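PDB 4NHB: TRAP dicarboxylate transporter-DctP subunit from Desulfovibrio desulfuricans subsp. desulfuricans, which binds sn-glycerol-3-phosphate in the bacterial periplasm and probably hands it to the membrane partners of a TRAP uptake transporter. Local coordinates for residues F146-R151 with V236-Y241; T179-E184 with V303-R308; T29-A34 with G60-Q65. All coordinates share one frame; numbering follows the deposited sequence.

Interaction 1: residues F146-R151 with V236-Y241; sequences FPLGFR and VIHSLY. With G3P (sn-glycerol-3-phosphate), chain P.
Val236 and His238 on one strand and Arg151 on its antiparallel neighbour line the sn-glycerol-3-phosphate pocket of this family 7 solute-binding protein, where strands 146-155 and 235-243 pair near the centre of the chain. Phe146 and His238 trade two backbone bonds, Phe146 N to His238 O at 3.0 Å and His238 N to Phe146 O at 2.9 Å. One face of the Phe146 ring lies over His238 O, with CG between the backbone N and the carbonyl carbon (chi1 57°). Beyond Pro147 the register slips by one, as Leu148 N and Gly149 O both bond to Val236 in a beta bulge; the positive phi of Gly149, 124°, suits a residue without a side chain.

From the bulge Leu148 reaches over to the 236-241 strand. Its CD2 sits over one face of the imidazole, 3.7 Å from the centroid of the His238 ring, while its CB packs on Val236 CG1. The ring edge does the polar work: His238 NE2 meets glycerol O2 at 2.7 Å, with a weak second bond to O1, and His238 ND1 is held by Glu43. Arg151 takes the phosphate end, bent at chi3 (73°) so that two nitrogens face the ligand: NH1 bonds O3P at 3.1 Å and NH2 bonds O1P at 2.9 Å. Asp210 forms a salt bridge with Arg151 NE, leaving NH1 and NH2 for the phosphate end. Pro147 and Ile237, on the other face, pack against Trp270 of helix 252-286. Between the two ligand-binding side chains lies Val236, whose CG2 presses on Arg151 NH2 at 3.4 Å.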
ATOM      1  N   PHE A 146       4.893   3.697  -4.592  1.00  8.07           N
ATOM      2  CA  PHE A 146       5.169   2.532  -5.377  1.00  6.30           C
ATOM      3  C   PHE A 146       4.064   1.534  -5.101  1.00  6.33           C
ATOM      4  O   PHE A 146       3.397   1.589  -4.054  1.00  8.17           O
ATOM      5  CB  PHE A 146       6.567   1.975  -5.063  1.00  3.72           C
ATOM      6  CG  PHE A 146       6.792   1.630  -3.602  1.00  8.24           C
ATOM      7  CD1 PHE A 146       6.378   0.418  -3.079  1.00  6.36           C
ATOM      8  CD2 PHE A 146       7.408   2.535  -2.740  1.00  7.66           C
ATOM      9  CE1 PHE A 146       6.589   0.118  -1.729  1.00 10.01           C
ATOM     10  CE2 PHE A 146       7.619   2.236  -1.402  1.00  9.28           C
ATOM     11  CZ  PHE A 146       7.209   1.028  -0.897  1.00  9.35           C
ATOM     12  N   PRO A 147       3.839   0.616  -6.035  1.00  7.74           N
ATOM     13  CA  PRO A 147       2.671  -0.239  -5.819  1.00  4.06           C
ATOM     14  C   PRO A 147       3.010  -1.537  -5.054  1.00  9.38           C
ATOM     15  O   PRO A 147       4.137  -2.043  -5.127  1.00 10.20           O
ATOM     16  CB  PRO A 147       2.271  -0.619  -7.238  1.00  8.52           C
ATOM     17  CG  PRO A 147       3.611  -0.651  -7.992  1.00 11.96           C
ATOM     18  CD  PRO A 147       4.435   0.450  -7.369  1.00 13.09           C
ATOM     19  N   LEU A 148       2.007  -2.094  -4.393  1.00  5.98           N
ATOM     20  CA  LEU A 148       2.041  -3.469  -3.905  1.00  4.28           C
ATOM     21  C   LEU A 148       1.164  -4.355  -4.801  1.00  6.63           C
ATOM     22  O   LEU A 148       1.320  -5.579  -4.815  1.00  9.31           O
ATOM     23  CB  LEU A 148       1.617  -3.557  -2.420  1.00  3.26           C
ATOM     24  CG  LEU A 148       2.695  -3.323  -1.326  1.00  8.31           C
ATOM     25  CD1 LEU A 148       3.465  -2.058  -1.495  1.00 11.87           C
ATOM     26  CD2 LEU A 148       2.133  -3.428   0.091  1.00  7.59           C
ATOM     27  N   GLY A 149       0.280  -3.720  -5.555  1.00  7.47           N
ATOM     28  CA  GLY A 149      -0.524  -4.414  -6.529  1.00 10.31           C
ATOM     29  C   GLY A 149      -2.010  -4.232  -6.339  1.00  8.74           C
ATOM     30  O   GLY A 149      -2.470  -3.879  -5.261  1.00 10.23           O
ATOM     31  N   PHE A 150      -2.768  -4.489  -7.408  1.00  7.02           N
ATOM     32  CA  PHE A 150      -4.197  -4.475  -7.355  1.00  6.93           C
ATOM     33  C   PHE A 150      -4.761  -5.537  -6.409  1.00  7.64           C
ATOM     34  O   PHE A 150      -4.231  -6.636  -6.323  1.00  9.55           O
ATOM     35  CB  PHE A 150      -4.778  -4.667  -8.766  1.00 12.96           C
ATOM     36  CG  PHE A 150      -4.694  -3.406  -9.623  1.00 13.78           C
ATOM     37  CD1 PHE A 150      -5.635  -2.381  -9.485  1.00 12.63           C
ATOM     38  CD2 PHE A 150      -3.660  -3.252 -10.531  1.00 14.26           C
ATOM     39  CE1 PHE A 150      -5.554  -1.213 -10.272  1.00 15.91           C
ATOM     40  CE2 PHE A 150      -3.566  -2.084 -11.321  1.00 15.76           C
ATOM     41  CZ  PHE A 150      -4.508  -1.077 -11.192  1.00 11.39           C
ATOM     42  N   ARG A 151      -5.843  -5.181  -5.709  1.00  8.84           N
ATOM     43  CA  ARG A 151      -6.443  -6.109  -4.725  1.00 14.64           C
ATOM     44  C   ARG A 151      -7.441  -7.029  -5.417  1.00 14.27           C
ATOM     45  O   ARG A 151      -8.260  -6.565  -6.212  1.00 14.61           O
ATOM     46  CB  ARG A 151      -7.147  -5.350  -3.590  1.00 10.89           C
ATOM     47  CG  ARG A 151      -6.253  -4.271  -2.900  1.00  8.61           C
ATOM     48  CD  ARG A 151      -6.879  -3.711  -1.617  1.00 12.01           C
ATOM     49  NE  ARG A 151      -6.845  -4.670  -0.516  1.00 13.83           N
ATOM     50  CZ  ARG A 151      -6.084  -4.570   0.571  1.00 10.50           C
ATOM     51  NH1 ARG A 151      -6.108  -5.524   1.478  1.00 10.62           N
ATOM     52  NH2 ARG A 151      -5.292  -3.530   0.770  1.00 10.12           N
ATOM     53  N   VAL A 236      -3.012  -1.031  -4.260  1.00  5.42           N
ATOM     54  CA  VAL A 236      -2.283  -0.657  -3.087  1.00  4.17           C
ATOM     55  C   VAL A 236      -1.016   0.120  -3.450  1.00  7.01           C
ATOM     56  O   VAL A 236      -0.212  -0.300  -4.275  1.00  5.69           O
ATOM     57  CB  VAL A 236      -1.947  -1.901  -2.195  1.00  7.56           C
ATOM     58  CG1 VAL A 236      -1.156  -1.534  -0.917  1.00  3.89           C
ATOM     59  CG2 VAL A 236      -3.223  -2.637  -1.822  1.00 11.22           C
ATOM     60  N   ILE A 237      -0.879   1.278  -2.813  1.00  3.98           N
ATOM     61  CA  ILE A 237       0.277   2.160  -2.994  1.00  9.75           C
ATOM     62  C   ILE A 237       0.908   2.415  -1.626  1.00 10.83           C
ATOM     63  O   ILE A 237       0.230   2.872  -0.701  1.00 10.34           O
ATOM     64  CB  ILE A 237      -0.163   3.505  -3.582  1.00 12.63           C
ATOM     65  CG1 ILE A 237      -0.733   3.326  -5.003  1.00  9.93           C
ATOM     66  CG2 ILE A 237       0.995   4.517  -3.563  1.00 13.18           C
ATOM     67  CD1 ILE A 237       0.313   2.954  -6.077  1.00  8.99           C
ATOM     68  N   HIS A 238       2.193   2.099  -1.468  1.00  6.88           N
ATOM     69  CA  HIS A 238       2.921   2.485  -0.252  1.00  9.19           C
ATOM     70  C   HIS A 238       4.025   3.511  -0.509  1.00  5.99           C
ATOM     71  O   HIS A 238       4.319   3.846  -1.651  1.00  6.33           O
ATOM     72  CB  HIS A 238       3.497   1.242   0.404  1.00 13.04           C
ATOM     73  CG  HIS A 238       2.495   0.460   1.183  1.00  6.67           C
ATOM     74  ND1 HIS A 238       2.866  -0.398   2.190  1.00 11.23           N
ATOM     75  CD2 HIS A 238       1.136   0.406   1.116  1.00  4.42           C
ATOM     76  CE1 HIS A 238       1.787  -0.959   2.713  1.00  7.41           C
ATOM     77  NE2 HIS A 238       0.725  -0.503   2.071  1.00  4.83           N
ATOM     78  N   SER A 239       4.638   4.001   0.559  1.00  4.60           N
ATOM     79  CA  SER A 239       5.726   4.981   0.482  1.00  7.87           C
ATOM     80  C   SER A 239       6.757   4.717   1.521  1.00  7.64           C
ATOM     81  O   SER A 239       6.482   4.092   2.533  1.00  7.98           O
ATOM     82  CB  SER A 239       5.236   6.412   0.698  1.00  6.01           C
ATOM     83  OG  SER A 239       4.161   6.683  -0.150  1.00 11.65           O
ATOM     84  N   LEU A 240       7.957   5.214   1.273  1.00  9.87           N
ATOM     85  CA  LEU A 240       8.950   5.334   2.326  1.00  4.50           C
ATOM     86  C   LEU A 240       8.777   6.721   2.943  1.00 12.60           C
ATOM     87  O   LEU A 240       8.752   7.744   2.232  1.00 12.52           O
ATOM     88  CB  LEU A 240      10.381   5.171   1.799  1.00 11.58           C
ATOM     89  CG  LEU A 240      10.702   3.883   1.029  1.00 10.60           C
ATOM     90  CD1 LEU A 240      12.168   3.905   0.621  1.00 13.40           C
ATOM     91  CD2 LEU A 240      10.381   2.638   1.851  1.00 12.06           C
ATOM     92  N   TYR A 241       8.593   6.743   4.255  1.00  8.33           N
ATOM     93  CA  TYR A 241       8.415   8.009   4.969  1.00  4.67           C
ATOM     94  C   TYR A 241       9.633   8.260   5.813  1.00  9.18           C
ATOM     95  O   TYR A 241      10.209   7.314   6.336  1.00 10.46           O
ATOM     96  CB  TYR A 241       7.209   7.917   5.868  1.00  6.51           C
ATOM     97  CG  TYR A 241       5.860   7.829   5.169  1.00  9.19           C
ATOM     98  CD1 TYR A 241       5.330   6.607   4.785  1.00  9.22           C
ATOM     99  CD2 TYR A 241       5.112   8.975   4.908  1.00  9.12           C
ATOM    100  CE1 TYR A 241       4.093   6.527   4.162  1.00 12.34           C
ATOM    101  CE2 TYR A 241       3.899   8.908   4.287  1.00 11.55           C
ATOM    102  CZ  TYR A 241       3.373   7.706   3.913  1.00  9.05           C
ATOM    103  OH  TYR A 241       2.111   7.657   3.311  1.00  7.64           O
TER
HETATM  104  O1  G3P P 414      -2.109   0.919   2.040  1.00  8.17           O
HETATM  105  C1  G3P P 414      -3.015   0.299   2.903  1.00  5.69           C
HETATM  106  C2  G3P P 414      -2.840  -1.224   2.844  1.00  9.61           C
HETATM  107  O2  G3P P 414      -1.524  -1.549   3.201  1.00  7.84           O
HETATM  108  C3  G3P P 414      -3.827  -1.890   3.816  1.00  5.07           C
HETATM  109  O1P G3P P 414      -4.104  -3.178   3.369  1.00  6.91           O
HETATM  110  O4P G3P P 414      -1.896  -4.162   3.657  1.00  8.98           O
HETATM  111  O2P G3P P 414      -3.557  -4.273   5.582  1.00  4.76           O
HETATM  112  O3P G3P P 414      -3.890  -5.710   3.572  1.00  7.17           O
HETATM  113  P   G3P P 414      -3.312  -4.400   4.098  1.00  5.82           P

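Interaction 2: residues T179-E184 with V303-R308; sequences TNFAKE and VNAGKR
Glu184 and Arg308 clamp together two helices of the solute-binding fold, the last turn of helix 176-184 and the C-terminal turn of helix 296-308. The short segments run broadly antiparallel, 136° apart, and come close because Ala305 and Gly306 put little bulk between them.

Take Glu184 from its root. CB rests on Ala305, 3.9 Å from Ala305 CB and slightly closer to the backbone O of the same residue. CG passes that same Ala305 O. There the chain bends (chi2 -66°), which brings the carboxylate against Arg308, with Glu184 CD 3.7 Å from Arg308 CB. At the tip the two oxygens part company: OE2 merely brushes Arg308 CB, whereas OE1 forms a salt bridge with Arg308 NE at 2.6 Å. NE comes to it from above the carboxylate plane, and the two flat groups are turned 51° to each other, so they do not lie in one plane.

The arginine grips side-on with a second nitrogen: Arg308 NH2 donates to the backbone Glu184 O at 3.1 Å. Both acceptors lie in the guanidinium plane, which fixes its rotation. That carbonyl belongs to a helix C-terminus, where a positive charge should be favourable. Ala305 CB also touches Glu184 O at 3.5 Å.

One turn back, Phe181 makes the second contact. With CG anti to the backbone N (chi1 177°), the ring is carried toward helix 296-308; it also meets the ring of His233, with the two planes nearly parallel. What it offers to helix 296-308 is its edge: Phe181 CE1 comes within 3.6 Å of Gly306 CA.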
ATOM      1  N   THR A 179     -13.105   0.089   5.248  1.00 11.56           N
ATOM      2  CA  THR A 179     -14.330  -0.271   5.966  1.00 15.07           C
ATOM      3  C   THR A 179     -15.515   0.365   5.239  1.00 14.63           C
ATOM      4  O   THR A 179     -16.553  -0.267   5.067  1.00 16.90           O
ATOM      5  CB  THR A 179     -14.285   0.170   7.448  1.00 16.53           C
ATOM      6  OG1 THR A 179     -14.029   1.575   7.532  1.00 18.40           O
ATOM      7  CG2 THR A 179     -13.178  -0.596   8.228  1.00 20.09           C
ATOM      8  N   ASN A 180     -15.335   1.593   4.766  1.00 22.42           N
ATOM      9  CA  ASN A 180     -16.383   2.240   3.970  1.00 21.46           C
ATOM     10  C   ASN A 180     -16.654   1.505   2.661  1.00 23.19           C
ATOM     11  O   ASN A 180     -17.787   1.282   2.256  1.00 18.99           O
ATOM     12  CB  ASN A 180     -16.010   3.680   3.658  1.00 13.40           C
ATOM     13  CG  ASN A 180     -17.147   4.402   2.980  1.00 30.59           C
ATOM     14  OD1 ASN A 180     -18.215   4.573   3.572  1.00 27.60           O
ATOM     15  ND2 ASN A 180     -16.961   4.754   1.721  1.00 15.83           N
ATOM     16  N   PHE A 181     -15.591   1.114   1.983  1.00 16.43           N
ATOM     17  CA  PHE A 181     -15.761   0.475   0.737  1.00 14.11           C
ATOM     18  C   PHE A 181     -16.439  -0.896   0.913  1.00 22.85           C
ATOM     19  O   PHE A 181     -17.283  -1.297   0.096  1.00 18.81           O
ATOM     20  CB  PHE A 181     -14.407   0.360   0.031  1.00 17.45           C
ATOM     21  CG  PHE A 181     -14.479  -0.357  -1.249  1.00 19.08           C
ATOM     22  CD1 PHE A 181     -15.069   0.227  -2.342  1.00 20.53           C
ATOM     23  CD2 PHE A 181     -14.004  -1.652  -1.360  1.00 18.47           C
ATOM     24  CE1 PHE A 181     -15.165  -0.457  -3.527  1.00 24.04           C
ATOM     25  CE2 PHE A 181     -14.085  -2.315  -2.551  1.00 21.10           C
ATOM     26  CZ  PHE A 181     -14.668  -1.729  -3.627  1.00 20.77           C
ATOM     27  N   ALA A 182     -16.075  -1.621   1.968  1.00 14.64           N
ATOM     28  CA  ALA A 182     -16.686  -2.922   2.213  1.00 15.87           C
ATOM     29  C   ALA A 182     -18.193  -2.770   2.357  1.00 18.09           C
ATOM     30  O   ALA A 182     -18.978  -3.524   1.788  1.00 22.67           O
ATOM     31  CB  ALA A 182     -16.088  -3.561   3.457  1.00 16.52           C
ATOM     32  N   LYS A 183     -18.604  -1.765   3.095  1.00 15.16           N
ATOM     33  CA  LYS A 183     -20.032  -1.496   3.247  1.00 29.39           C
ATOM     34  C   LYS A 183     -20.702  -1.341   1.899  1.00 28.31           C
ATOM     35  O   LYS A 183     -21.686  -2.042   1.601  1.00 27.92           O
ATOM     36  CB  LYS A 183     -20.255  -0.236   4.066  1.00 26.23           C
ATOM     37  CG  LYS A 183     -19.352  -0.180   5.271  1.00 34.65           C
ATOM     38  CD  LYS A 183     -20.042   0.256   6.515  1.00 27.38           C
ATOM     39  CE  LYS A 183     -19.033   0.618   7.548  1.00 29.95           C
ATOM     40  NZ  LYS A 183     -19.619   1.298   8.741  1.00 31.69           N
ATOM     41  N   GLU A 184     -20.150  -0.457   1.067  1.00 19.56           N
ATOM     42  CA  GLU A 184     -20.782  -0.144  -0.202  1.00 22.80           C
ATOM     43  C   GLU A 184     -20.890  -1.418  -1.027  1.00 26.53           C
ATOM     44  O   GLU A 184     -21.725  -1.506  -1.921  1.00 31.55           O
ATOM     45  CB  GLU A 184     -19.981   0.905  -0.977  1.00 24.65           C
ATOM     46  CG  GLU A 184     -20.032   2.310  -0.421  1.00 20.74           C
ATOM     47  CD  GLU A 184     -21.412   2.930  -0.505  1.00 23.40           C
ATOM     48  OE1 GLU A 184     -22.328   2.285  -1.084  1.00 22.63           O
ATOM     49  OE2 GLU A 184     -21.579   4.031   0.041  1.00 17.52           O
ATOM     50  N   VAL A 303     -18.006  -1.757  -9.295  1.00 25.61           N
ATOM     51  CA  VAL A 303     -17.733  -0.435  -9.843  1.00 23.21           C
ATOM     52  C   VAL A 303     -18.602   0.603  -9.137  1.00 25.46           C
ATOM     53  O   VAL A 303     -18.079   1.602  -8.617  1.00 26.79           O
ATOM     54  CB  VAL A 303     -17.954  -0.371 -11.356  1.00 24.32           C
ATOM     55  CG1 VAL A 303     -17.497   0.970 -11.886  1.00 29.40           C
ATOM     56  CG2 VAL A 303     -17.193  -1.458 -12.048  1.00 22.48           C
ATOM     57  N   ASN A 304     -19.924   0.374  -9.100  1.00 25.48           N
ATOM     58  CA  ASN A 304     -20.831   1.338  -8.465  1.00 24.46           C
ATOM     59  C   ASN A 304     -20.471   1.566  -7.017  1.00 22.15           C
ATOM     60  O   ASN A 304     -20.417   2.700  -6.543  1.00 17.78           O
ATOM     61  CB  ASN A 304     -22.280   0.869  -8.565  1.00 30.59           C
ATOM     62  CG  ASN A 304     -22.695   0.634  -9.981  1.00 39.31           C
ATOM     63  OD1 ASN A 304     -22.059   1.138 -10.914  1.00 47.44           O
ATOM     64  ND2 ASN A 304     -23.756  -0.134 -10.167  1.00 36.96           N
ATOM     65  N   ALA A 305     -20.209   0.466  -6.310  1.00 22.25           N
ATOM     66  CA  ALA A 305     -19.756   0.552  -4.938  1.00 24.42           C
ATOM     67  C   ALA A 305     -18.545   1.475  -4.850  1.00 20.05           C
ATOM     68  O   ALA A 305     -18.492   2.357  -4.002  1.00 23.47           O
ATOM     69  CB  ALA A 305     -19.423  -0.840  -4.407  1.00 20.28           C
ATOM     70  N   GLY A 306     -17.588   1.255  -5.745  1.00 22.49           N
ATOM     71  CA  GLY A 306     -16.382   2.060  -5.817  1.00 24.37           C
ATOM     72  C   GLY A 306     -16.633   3.530  -6.053  1.00 23.78           C
ATOM     73  O   GLY A 306     -16.043   4.366  -5.374  1.00 22.09           O
ATOM     74  N   LYS A 307     -17.473   3.842  -7.036  1.00 22.70           N
ATOM     75  CA  LYS A 307     -17.873   5.224  -7.297  1.00 27.97           C
ATOM     76  C   LYS A 307     -18.602   5.860  -6.087  1.00 17.87           C
ATOM     77  O   LYS A 307     -18.257   6.966  -5.682  1.00 18.01           O
ATOM     78  CB  LYS A 307     -18.744   5.319  -8.551  1.00 22.03           C
ATOM     79  CG  LYS A 307     -18.070   4.968  -9.898  1.00 37.97           C
ATOM     80  CD  LYS A 307     -16.590   5.323  -9.926  1.00 31.33           C
ATOM     81  CE  LYS A 307     -16.070   5.700 -11.325  1.00 35.33           C
ATOM     82  NZ  LYS A 307     -16.576   4.842 -12.418  1.00 35.39           N
ATOM     83  N   ARG A 308     -19.556   5.147  -5.479  1.00 26.45           N
ATOM     84  CA  ARG A 308     -20.234   5.673  -4.279  1.00 26.64           C
ATOM     85  C   ARG A 308     -19.243   5.999  -3.169  1.00 24.95           C
ATOM     86  O   ARG A 308     -19.379   6.992  -2.441  1.00 20.33           O
ATOM     87  CB  ARG A 308     -21.263   4.674  -3.722  1.00 29.63           C
ATOM     88  CG  ARG A 308     -22.537   4.513  -4.522  1.00 23.33           C
ATOM     89  CD  ARG A 308     -23.602   3.737  -3.749  1.00 20.79           C
ATOM     90  NE  ARG A 308     -23.262   2.330  -3.545  1.00 18.42           N
ATOM     91  CZ  ARG A 308     -23.477   1.350  -4.420  1.00 29.82           C
ATOM     92  NH1 ARG A 308     -24.040   1.602  -5.591  1.00 26.50           N
ATOM     93  NH2 ARG A 308     -23.127   0.102  -4.122  1.00 26.90           N
TER

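Interaction 3: residues T29-A34 with G60-Q65; sequences TVIKMA and GKYEVQ
Ile31 O is gripped twice from the neighbouring strand, by Gln65 N at 2.7 Å and, through a CA-H...O contact, by Val64 CA at 3.3 Å. Glu63 O likewise takes Ile31 N at 2.8 Å while Val30 CA leans on it. These bonds join the two parallel strands of a beta-alpha-beta unit, strand 30-34, helix 42-57 and strand 63-67. The series opens with Thr29 N to Lys61 O and runs on to Met33 N and Gln65 O at 3.0 Å.

On the face toward helix 42-57, Ile31 CD1 meets Tyr62 CD1 at 4.0 Å, and Met33, bent at chi3 (-57°), turns CE onto Val64 CG1. Thr29 lies alongside the Tyr62 ring, its CB 3.7 Å from Tyr62 CD1. Tyr62 OH is tied to Asp254, which also pairs with Lys61 NZ, and a water donates to the same hydroxyl. On the other face the amide of the extended Gln65 runs alongside two side chains, NE2 against Val30 CG1 and OE1 near Lys32 CE. Main-chain bonds thus carry the pairing, with oily side chains toward the helix, and Val30 with the long polar chains of Lys32, Glu63 and Gln65 on the more exposed face.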
ATOM      1  N   THR A  29      26.305   6.581  10.237  1.00 26.49           N
ATOM      2  CA  THR A  29      25.016   6.964  10.778  1.00 29.17           C
ATOM      3  C   THR A  29      24.010   5.863  10.478  1.00 30.01           C
ATOM      4  O   THR A  29      23.853   5.458   9.330  1.00 35.98           O
ATOM      5  CB  THR A  29      24.518   8.314  10.188  1.00 36.50           C
ATOM      6  OG1 THR A  29      25.344   9.395  10.651  1.00 39.06           O
ATOM      7  CG2 THR A  29      23.085   8.594  10.618  1.00 30.51           C
ATOM      8  N   VAL A  30      23.346   5.358  11.504  1.00 26.09           N
ATOM      9  CA  VAL A  30      22.356   4.298  11.304  1.00 28.42           C
ATOM     10  C   VAL A  30      20.948   4.844  11.144  1.00 26.30           C
ATOM     11  O   VAL A  30      20.495   5.654  11.949  1.00 27.05           O
ATOM     12  CB  VAL A  30      22.354   3.290  12.441  1.00 33.77           C
ATOM     13  CG1 VAL A  30      21.205   2.297  12.255  1.00 34.83           C
ATOM     14  CG2 VAL A  30      23.686   2.558  12.483  1.00 34.16           C
ATOM     15  N   ILE A  31      20.279   4.412  10.072  1.00 23.31           N
ATOM     16  CA  ILE A  31      18.847   4.685   9.869  1.00 18.64           C
ATOM     17  C   ILE A  31      17.990   3.418  10.070  1.00 22.33           C
ATOM     18  O   ILE A  31      18.179   2.411   9.399  1.00 23.58           O
ATOM     19  CB  ILE A  31      18.591   5.254   8.451  1.00 15.31           C
ATOM     20  CG1 ILE A  31      19.212   6.649   8.314  1.00 27.99           C
ATOM     21  CG2 ILE A  31      17.111   5.302   8.143  1.00 13.50           C
ATOM     22  CD1 ILE A  31      19.141   7.221   6.895  1.00 30.30           C
ATOM     23  N   LYS A  32      17.058   3.486  11.004  1.00 12.30           N
ATOM     24  CA  LYS A  32      16.183   2.371  11.300  1.00  9.36           C
ATOM     25  C   LYS A  32      14.886   2.620  10.568  1.00  7.17           C
ATOM     26  O   LYS A  32      14.326   3.702  10.657  1.00  8.82           O
ATOM     27  CB  LYS A  32      15.895   2.308  12.780  1.00 10.00           C
ATOM     28  CG  LYS A  32      17.116   2.456  13.688  1.00 19.81           C
ATOM     29  CD  LYS A  32      17.539   1.142  14.245  1.00 26.40           C
ATOM     30  CE  LYS A  32      18.866   1.252  14.996  1.00 34.55           C
ATOM     31  NZ  LYS A  32      18.695   1.156  16.467  1.00 38.45           N
ATOM     32  N   MET A  33      14.448   1.616   9.815  1.00 10.21           N
ATOM     33  CA  MET A  33      13.228   1.648   9.058  1.00 11.80           C
ATOM     34  C   MET A  33      12.363   0.458   9.403  1.00 10.64           C
ATOM     35  O   MET A  33      12.802  -0.693   9.303  1.00 12.03           O
ATOM     36  CB  MET A  33      13.544   1.544   7.571  1.00  7.97           C
ATOM     37  CG  MET A  33      12.393   1.874   6.673  1.00  9.34           C
ATOM     38  SD  MET A  33      12.794   1.545   4.959  1.00 16.67           S
ATOM     39  CE  MET A  33      14.239   2.540   4.661  1.00 33.59           C
ATOM     40  N   ALA A  34      11.121   0.725   9.746  1.00 10.62           N
ATOM     41  CA  ALA A  34      10.181  -0.346  10.028  1.00 10.31           C
ATOM     42  C   ALA A  34       9.184  -0.484   8.906  1.00  9.44           C
ATOM     43  O   ALA A  34       8.856   0.483   8.223  1.00  9.16           O
ATOM     44  CB  ALA A  34       9.444  -0.066  11.308  1.00  8.31           C
ATOM     45  N   GLY A  60      28.932   4.658   2.035  1.00 36.60           N
ATOM     46  CA  GLY A  60      29.148   3.841   3.218  1.00 28.43           C
ATOM     47  C   GLY A  60      28.878   4.604   4.502  1.00 30.23           C
ATOM     48  O   GLY A  60      28.880   4.036   5.606  1.00 39.10           O
ATOM     49  N   LYS A  61      28.625   5.897   4.348  1.00 28.30           N
ATOM     50  CA  LYS A  61      28.364   6.784   5.466  1.00 26.37           C
ATOM     51  C   LYS A  61      27.080   6.439   6.209  1.00 36.65           C
ATOM     52  O   LYS A  61      27.066   6.358   7.440  1.00 39.82           O
ATOM     53  CB  LYS A  61      28.268   8.212   4.952  1.00 27.94           C
ATOM     54  CG  LYS A  61      27.858   9.184   6.019  1.00 30.03           C
ATOM     55  CD  LYS A  61      28.086  10.609   5.586  1.00 33.48           C
ATOM     56  CE  LYS A  61      27.309  11.557   6.463  1.00 38.03           C
ATOM     57  NZ  LYS A  61      27.612  12.986   6.154  1.00 40.93           N
ATOM     58  N   TYR A  62      25.993   6.260   5.461  1.00 34.64           N
ATOM     59  CA  TYR A  62      24.733   5.816   6.063  1.00 27.86           C
ATOM     60  C   TYR A  62      24.560   4.333   5.885  1.00 24.52           C
ATOM     61  O   TYR A  62      24.856   3.784   4.820  1.00 28.62           O
ATOM     62  CB  TYR A  62      23.548   6.530   5.456  1.00 26.62           C
ATOM     63  CG  TYR A  62      23.511   8.005   5.750  1.00 26.68           C
ATOM     64  CD1 TYR A  62      22.926   8.486   6.898  1.00 28.95           C
ATOM     65  CD2 TYR A  62      24.058   8.914   4.862  1.00 30.56           C
ATOM     66  CE1 TYR A  62      22.875   9.837   7.169  1.00 30.33           C
ATOM     67  CE2 TYR A  62      24.018  10.263   5.110  1.00 33.20           C
ATOM     68  CZ  TYR A  62      23.434  10.727   6.275  1.00 32.62           C
ATOM     69  OH  TYR A  62      23.389  12.082   6.527  1.00 26.85           O
ATOM     70  N   GLU A  63      24.122   3.682   6.957  1.00 23.51           N
ATOM     71  CA  GLU A  63      23.654   2.316   6.890  1.00 23.23           C
ATOM     72  C   GLU A  63      22.183   2.275   7.315  1.00 27.33           C
ATOM     73  O   GLU A  63      21.758   3.007   8.217  1.00 26.54           O
ATOM     74  CB  GLU A  63      24.495   1.422   7.791  1.00 35.17           C
ATOM     75  CG  GLU A  63      25.980   1.483   7.468  1.00 41.33           C
ATOM     76  CD  GLU A  63      26.809   0.567   8.346  1.00 45.72           C
ATOM     77  OE1 GLU A  63      26.329   0.175   9.433  1.00 38.73           O
ATOM     78  OE2 GLU A  63      27.947   0.239   7.945  1.00 54.03           O
ATOM     79  N   VAL A  64      21.417   1.413   6.655  1.00 18.01           N
ATOM     80  CA  VAL A  64      19.989   1.286   6.915  1.00 18.95           C
ATOM     81  C   VAL A  64      19.679  -0.076   7.484  1.00 12.63           C
ATOM     82  O   VAL A  64      19.999  -1.114   6.885  1.00 15.34           O
ATOM     83  CB  VAL A  64      19.200   1.469   5.626  1.00 25.86           C
ATOM     84  CG1 VAL A  64      17.679   1.340   5.886  1.00 22.71           C
ATOM     85  CG2 VAL A  64      19.544   2.804   5.007  1.00 29.11           C
ATOM     86  N   GLN A  65      19.023  -0.089   8.631  1.00 11.55           N
ATOM     87  CA  GLN A  65      18.567  -1.339   9.201  1.00  8.01           C
ATOM     88  C   GLN A  65      17.080  -1.492   9.000  1.00 15.08           C
ATOM     89  O   GLN A  65      16.301  -0.658   9.466  1.00 16.49           O
ATOM     90  CB  GLN A  65      18.900  -1.409  10.697  1.00 11.15           C
ATOM     91  CG  GLN A  65      20.412  -1.587  10.922  1.00 22.67           C
ATOM     92  CD  GLN A  65      20.827  -1.485  12.380  1.00 21.56           C
ATOM     93  OE1 GLN A  65      20.024  -1.677  13.280  1.00 14.84           O
ATOM     94  NE2 GLN A  65      22.087  -1.154  12.608  1.00 24.08           N
TER
HETATM   95  O   HOH W   1      24.336  12.384   9.337  1.00 29.33           O

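How the interactions relate
Interactions 1 and 3 belong to the same mixed sheet and touch where Leu240 CD2 packs on Met33 SD; interaction 2 joins helices instead, and stands about 40 Å from interaction 3, centre to centre, across the middle of the chain. Interaction 1 is wholly buried, and there Arg151 and His238 turn nitrogens to the ligand. Interaction 3 pairs the edge strand 63-67 with strand 30-34, regular and parallel where interaction 1 is antiparallel and bulged. Interaction 2 lacks strand pairing altogether: one solvent-facing arginine bridges two helix ends above small buried residues. Its nearest atoms are about 7 Å from interaction 1, close to the pocket without lining it.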